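Local atomic coordinates of betaine aldehyde dehydrogenase (PDB entry 4QTO), a protein that catalyses the NAD-dependent oxidation of betaine aldehyde to glycine betaine. Residues I37-D51 against F62-A75. Sequence-based numbering, arbitrary orientation. Where two conformers were deposited one is given.
Sequences IDGEWVESANKNTRD and FTVSEGTKEDAERA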
loop_
_atom_site.group_PDB
_atom_site.type_symbol
_atom_site.label_atom_id
_atom_site.label_comp_id
_atom_site.label_asym_id
_atom_site.label_seq_id
_atom_site.Cartn_x
_atom_site.Cartn_y
_atom_site.Cartn_z
ATOM N N ILE A 37 15.851 -2.919 34.770
ATOM C CA ILE A 37 16.868 -2.289 33.979
ATOM C C ILE A 37 17.905 -3.304 33.525
ATOM O O ILE A 37 18.515 -4.024 34.351
ATOM C CB ILE A 37 17.557 -1.137 34.775
ATOM C CG1 ILE A 37 16.517 -0.137 35.293
ATOM C CG2 ILE A 37 18.605 -0.462 33.900
ATOM C CD1 ILE A 37 17.081 1.021 36.104
ATOM N N ASP A 38 18.093 -3.403 32.226
ATOM C CA ASP A 38 19.100 -4.261 31.662
ATOM C C ASP A 38 18.990 -5.703 32.169
ATOM O O ASP A 38 19.987 -6.318 32.628
ATOM C CB ASP A 38 20.496 -3.671 31.936
ATOM C CG ASP A 38 21.531 -4.101 30.904
ATOM O OD1 ASP A 38 21.178 -4.684 29.864
ATOM O OD2 ASP A 38 22.716 -3.786 31.119
ATOM N N GLY A 39 17.778 -6.224 32.091
ATOM C CA GLY A 39 17.489 -7.611 32.461
ATOM C C GLY A 39 17.423 -7.937 33.947
ATOM O O GLY A 39 17.377 -9.135 34.296
ATOM N N GLU A 40 17.443 -6.936 34.819
ATOM C CA GLU A 40 17.431 -7.170 36.251
ATOM C C GLU A 40 16.423 -6.294 36.955
ATOM O O GLU A 40 16.271 -5.106 36.594
ATOM C CB GLU A 40 18.811 -6.850 36.853
ATOM C CG GLU A 40 19.945 -7.691 36.273
ATOM C CD GLU A 40 19.823 -9.188 36.560
ATOM O OE1 GLU A 40 19.139 -9.569 37.547
ATOM O OE2 GLU A 40 20.471 -9.991 35.824
ATOM N N TRP A 41 15.760 -6.865 37.956
ATOM C CA TRP A 41 14.864 -6.099 38.824
ATOM C C TRP A 41 15.743 -5.389 39.857
ATOM O O TRP A 41 16.434 -6.038 40.654
ATOM C CB TRP A 41 13.828 -6.999 39.487
ATOM C CG TRP A 41 12.866 -7.553 38.486
ATOM C CD1 TRP A 41 12.937 -8.760 37.829
ATOM C CD2 TRP A 41 11.681 -6.907 38.014
ATOM N NE1 TRP A 41 11.871 -8.897 36.990
ATOM C CE2 TRP A 41 11.098 -7.759 37.047
ATOM C CE3 TRP A 41 11.084 -5.659 38.269
ATOM C CZ2 TRP A 41 9.899 -7.417 36.359
ATOM C CZ3 TRP A 41 9.881 -5.329 37.607
ATOM C CH2 TRP A 41 9.312 -6.204 36.663
ATOM N N VAL A 42 15.716 -4.059 39.845
ATOM C CA VAL A 42 16.567 -3.264 40.689
ATOM C C VAL A 42 15.823 -2.152 41.429
ATOM O O VAL A 42 14.842 -1.585 40.941
ATOM C CB VAL A 42 17.715 -2.618 39.895
ATOM C CG1 VAL A 42 18.615 -3.686 39.300
ATOM C CG2 VAL A 42 17.202 -1.717 38.779
ATOM N N GLU A 43 16.309 -1.822 42.618
ATOM C CA GLU A 43 15.685 -0.735 43.362
ATOM C C GLU A 43 16.216 0.603 42.808
ATOM O O GLU A 43 16.976 0.628 41.837
ATOM C CB GLU A 43 15.865 -0.905 44.864
ATOM C CG GLU A 43 17.265 -0.903 45.293
ATOM C CD GLU A 43 17.425 -1.162 46.793
ATOM O OE1 GLU A 43 18.573 -1.146 47.202
ATOM O OE2 GLU A 43 16.448 -1.378 47.552
ATOM N N SER A 44 15.765 1.694 43.386
ATOM C CA SER A 44 16.295 2.987 43.026
ATOM C C SER A 44 17.721 3.076 43.506
ATOM O O SER A 44 18.073 2.560 44.599
ATOM C CB SER A 44 15.503 4.095 43.711
ATOM O OG SER A 44 16.107 5.341 43.415
ATOM N N ALA A 45 18.531 3.817 42.765
ATOM C CA ALA A 45 19.916 4.016 43.132
ATOM C C ALA A 45 20.066 4.649 44.511
ATOM O O ALA A 45 21.072 4.399 45.183
ATOM C CB ALA A 45 20.660 4.846 42.081
ATOM N N ASN A 46 19.093 5.455 44.941
ATOM C CA ASN A 46 19.148 6.101 46.256
ATOM C C ASN A 46 18.180 5.504 47.299
ATOM O O ASN A 46 17.980 6.089 48.372
ATOM C CB ASN A 46 18.879 7.605 46.125
ATOM C CG ASN A 46 17.476 7.919 45.609
ATOM O OD1 ASN A 46 16.617 7.034 45.509
ATOM N ND2 ASN A 46 17.229 9.186 45.284
ATOM N N LYS A 47 17.614 4.342 46.979
ATOM C CA LYS A 47 16.665 3.613 47.826
ATOM C C LYS A 47 15.371 4.385 48.124
ATOM O O LYS A 47 14.609 4.024 49.012
ATOM C CB LYS A 47 17.333 3.146 49.121
ATOM C CG LYS A 47 18.333 2.032 48.945
ATOM C CD LYS A 47 18.789 1.514 50.304
ATOM C CE LYS A 47 19.547 0.195 50.225
ATOM N NZ LYS A 47 18.668 -0.981 49.980
ATOM N N ASN A 48 15.079 5.415 47.343
ATOM C CA ASN A 48 13.852 6.156 47.531
ATOM C C ASN A 48 12.673 5.296 47.062
ATOM O O ASN A 48 12.816 4.413 46.186
ATOM C CB ASN A 48 13.921 7.432 46.739
ATOM C CG ASN A 48 12.899 8.459 47.177
ATOM O OD1 ASN A 48 12.278 8.353 48.237
ATOM N ND2 ASN A 48 12.754 9.494 46.361
ATOM N N THR A 49 11.522 5.555 47.666
ATOM C CA THR A 49 10.291 4.828 47.375
ATOM C C THR A 49 9.107 5.761 47.336
ATOM O O THR A 49 9.188 6.913 47.781
ATOM C CB THR A 49 10.014 3.731 48.446
ATOM O OG1 THR A 49 9.874 4.314 49.755
ATOM C CG2 THR A 49 11.112 2.680 48.471
ATOM N N ARG A 50 7.992 5.225 46.859
ATOM C CA ARG A 50 6.737 5.934 46.742
ATOM C C ARG A 50 5.595 5.017 47.120
ATOM O O ARG A 50 5.555 3.861 46.719
ATOM C CB ARG A 50 6.550 6.408 45.291
ATOM C CG ARG A 50 5.168 6.971 45.015
ATOM C CD ARG A 50 5.035 7.344 43.548
ATOM N NE ARG A 50 5.896 8.489 43.224
ATOM C CZ ARG A 50 5.529 9.742 43.272
ATOM N NH1 ARG A 50 4.267 10.039 43.575
ATOM N NH2 ARG A 50 6.403 10.680 42.976
ATOM N N ASP A 51 4.690 5.531 47.951
ATOM C CA ASP A 51 3.483 4.809 48.340
ATOM C C ASP A 51 2.379 5.086 47.302
ATOM O O ASP A 51 2.131 6.247 46.921
ATOM C CB ASP A 51 2.997 5.255 49.716
ATOM C CG ASP A 51 3.887 4.781 50.844
ATOM O OD1 ASP A 51 4.791 3.948 50.657
ATOM O OD2 ASP A 51 3.662 5.254 51.963
ATOM N N PHE A 62 0.462 -0.166 48.211
ATOM C CA PHE A 62 1.727 -0.741 47.737
ATOM C C PHE A 62 2.812 0.312 47.820
ATOM O O PHE A 62 2.530 1.505 47.864
ATOM C CB PHE A 62 1.560 -1.192 46.282
ATOM C CG PHE A 62 2.484 -2.310 45.847
ATOM C CD1 PHE A 62 2.431 -3.554 46.459
ATOM C CD2 PHE A 62 3.327 -2.154 44.756
ATOM C CE1 PHE A 62 3.251 -4.605 46.026
ATOM C CE2 PHE A 62 4.137 -3.186 44.334
ATOM C CZ PHE A 62 4.085 -4.409 44.942
ATOM N N THR A 63 4.060 -0.143 47.843
ATOM C CA THR A 63 5.200 0.770 47.878
ATOM C C THR A 63 6.181 0.308 46.805
ATOM O O THR A 63 6.558 -0.872 46.774
ATOM C CB THR A 63 5.876 0.784 49.250
ATOM O OG1 THR A 63 4.932 1.253 50.227
ATOM C CG2 THR A 63 7.094 1.715 49.238
ATOM N N VAL A 64 6.597 1.233 45.941
ATOM C CA VAL A 64 7.505 0.909 44.856
ATOM C C VAL A 64 8.756 1.800 44.864
ATOM O O VAL A 64 8.790 2.870 45.492
ATOM C CB VAL A 64 6.813 1.060 43.472
ATOM C CG1 VAL A 64 5.602 0.141 43.389
ATOM C CG2 VAL A 64 6.418 2.505 43.235
ATOM N N SER A 65 9.782 1.342 44.156
ATOM C CA SER A 65 10.992 2.143 43.989
ATOM C C SER A 65 10.687 3.452 43.281
ATOM O O SER A 65 9.820 3.513 42.400
ATOM C CB SER A 65 12.015 1.417 43.140
ATOM O OG SER A 65 12.454 0.244 43.792
ATOM N N GLU A 66 11.388 4.513 43.682
ATOM C CA GLU A 66 11.265 5.859 43.066
ATOM C C GLU A 66 12.685 6.133 42.500
ATOM O O GLU A 66 13.609 6.552 43.221
ATOM C CB GLU A 66 10.883 6.879 44.104
ATOM C CG GLU A 66 10.764 8.310 43.592
ATOM C CD GLU A 66 9.429 8.619 42.933
ATOM O OE1 GLU A 66 8.571 7.738 42.747
ATOM O OE2 GLU A 66 9.206 9.836 42.712
ATOM N N GLY A 67 12.842 5.834 41.221
ATOM C CA GLY A 67 14.132 5.891 40.543
ATOM C C GLY A 67 14.743 7.266 40.372
ATOM O O GLY A 67 14.051 8.284 40.467
ATOM N N THR A 68 16.046 7.272 40.107
ATOM C CA THR A 68 16.780 8.494 39.904
ATOM C C THR A 68 17.075 8.756 38.427
ATOM O O THR A 68 16.941 7.884 37.552
ATOM C CB THR A 68 18.131 8.460 40.627
ATOM O OG1 THR A 68 18.991 7.488 40.011
ATOM C CG2 THR A 68 17.947 8.123 42.083
ATOM N N LYS A 69 17.531 9.970 38.136
ATOM C CA LYS A 69 17.852 10.288 36.749
ATOM C C LYS A 69 19.025 9.433 36.268
ATOM O O LYS A 69 19.104 9.126 35.064
ATOM C CB LYS A 69 18.126 11.783 36.574
ATOM C CG LYS A 69 19.382 12.288 37.193
ATOM C CD LYS A 69 19.465 13.804 36.937
ATOM C CE LYS A 69 20.786 14.402 37.403
ATOM N NZ LYS A 69 21.026 14.223 38.857
ATOM N N GLU A 70 19.890 8.979 37.174
ATOM C CA GLU A 70 20.991 8.100 36.802
ATOM C C GLU A 70 20.465 6.718 36.427
ATOM O O GLU A 70 21.032 6.048 35.569
ATOM C CB GLU A 70 22.055 8.003 37.880
ATOM C CG GLU A 70 22.860 9.295 38.079
ATOM C CD GLU A 70 22.099 10.401 38.788
ATOM O OE1 GLU A 70 21.196 10.118 39.615
ATOM O OE2 GLU A 70 22.431 11.581 38.547
ATOM N N ASP A 71 19.415 6.260 37.121
ATOM C CA ASP A 71 18.783 4.966 36.760
ATOM C C ASP A 71 18.211 5.082 35.315
ATOM O O ASP A 71 18.390 4.172 34.478
ATOM C CB ASP A 71 17.641 4.625 37.720
ATOM C CG ASP A 71 18.113 4.237 39.122
ATOM O OD1 ASP A 71 19.209 3.660 39.255
ATOM O OD2 ASP A 71 17.338 4.477 40.087
ATOM N N ALA A 72 17.548 6.197 35.003
ATOM C CA ALA A 72 16.950 6.384 33.681
ATOM C C ALA A 72 18.048 6.405 32.624
ATOM O O ALA A 72 17.910 5.802 31.563
ATOM C CB ALA A 72 16.125 7.672 33.608
ATOM N N GLU A 73 19.153 7.095 32.920
ATOM C CA GLU A 73 20.283 7.140 31.997
ATOM C C GLU A 73 20.853 5.732 31.775
ATOM O O GLU A 73 21.147 5.341 30.635
ATOM C CB GLU A 73 21.394 8.058 32.567
ATOM C CG GLU A 73 21.100 9.554 32.591
ATOM C CD GLU A 73 22.032 10.358 33.517
ATOM O OE1 GLU A 73 23.040 9.808 34.020
ATOM O OE2 GLU A 73 21.753 11.549 33.759
ATOM N N ARG A 74 20.999 4.957 32.845
ATOM C CA ARG A 74 21.519 3.595 32.719
ATOM C C ARG A 74 20.603 2.714 31.838
ATOM O O ARG A 74 21.086 1.922 31.008
ATOM C CB ARG A 74 21.739 2.938 34.106
ATOM C CG ARG A 74 22.565 1.674 34.011
ATOM C CD ARG A 74 23.043 1.173 35.373
ATOM N NE ARG A 74 21.995 0.610 36.213
ATOM C CZ ARG A 74 21.533 -0.638 36.129
ATOM N NH1 ARG A 74 21.977 -1.480 35.200
ATOM N NH2 ARG A 74 20.603 -1.027 36.972
ATOM N N ALA A 75 19.303 2.885 31.989
ATOM C CA ALA A 75 18.330 2.155 31.165
ATOM C C ALA A 75 18.433 2.534 29.692
ATOM O O ALA A 75 18.429 1.678 28.802
ATOM C CB ALA A 75 16.927 2.418 31.637
HETATM O O HOH W 1 20.661 -3.715 35.876
HETATM O O HOH W 2 23.438 -1.506 32.632
HETATM O O HOH W 3 19.226 1.268 40.497
HETATM O O HOH W 4 14.171 1.960 45.847
HETATM O O HOH W 5 14.335 9.334 43.757
#
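Asp-71 OD2 is the atom to start from: it takes Ala-45 N on its syn lone pair at 3.0 Å, and Thr-68 N comes to it from above the carboxylate plane, which ties the 44-47 turn to the start of the helix. Gln-35 NE2, just before residue 37, is a third donor to the same oxygen. Thr-68 is the N-cap and makes a capping box with Asp-71: its OG1 lies between its own N and C (chi1 68°) and receives Asp-71 N at 3.2 Å. The other oxygen, Asp-71 OD1, reaches Glu-43 O through a water. Next door, Asn-46 OD1 closes an Asx turn onto Asn-48 N, while its amide slides past Thr-68, Asn-46 ND2 lying 3.4 Å from Thr-68 CG2.

From here the chain enters the antiparallel beta hairpin of 49-54 and 59-65, whose second strand is followed, after the short connection 66-68, by helix 69-85. Arg-50 and Val-64 form a hydrogen-bonded pair of it, and Asn-48 O accepts Glu-66 N just beyond. On the face with Val-64, Arg-50 grips Glu-66 side-on, NE to OE1 at 2.8 Å and NH2 to OE2 at 2.9 Å, with guanidinium and carboxylate planes 38° apart. A bend at chi2 (82°) carries the Glu-66 carboxylate over to it. On the opposite face Thr-63 OG1 donates to Asp-51 OD1 at 2.7 Å.

Farther along the helix, Arg-74 receives Ile-37 CG2 over one face of its guanidinium, offset toward the rim, 3.7 Å from CZ, and the same methyl touches Ala-75 CB. Two waters in the guanidinium plane link Arg-74 NH1 to Ile-37 O and Asp-38 OD2; the direct salt bridge of Asp-38, through OD1, goes to Arg-81.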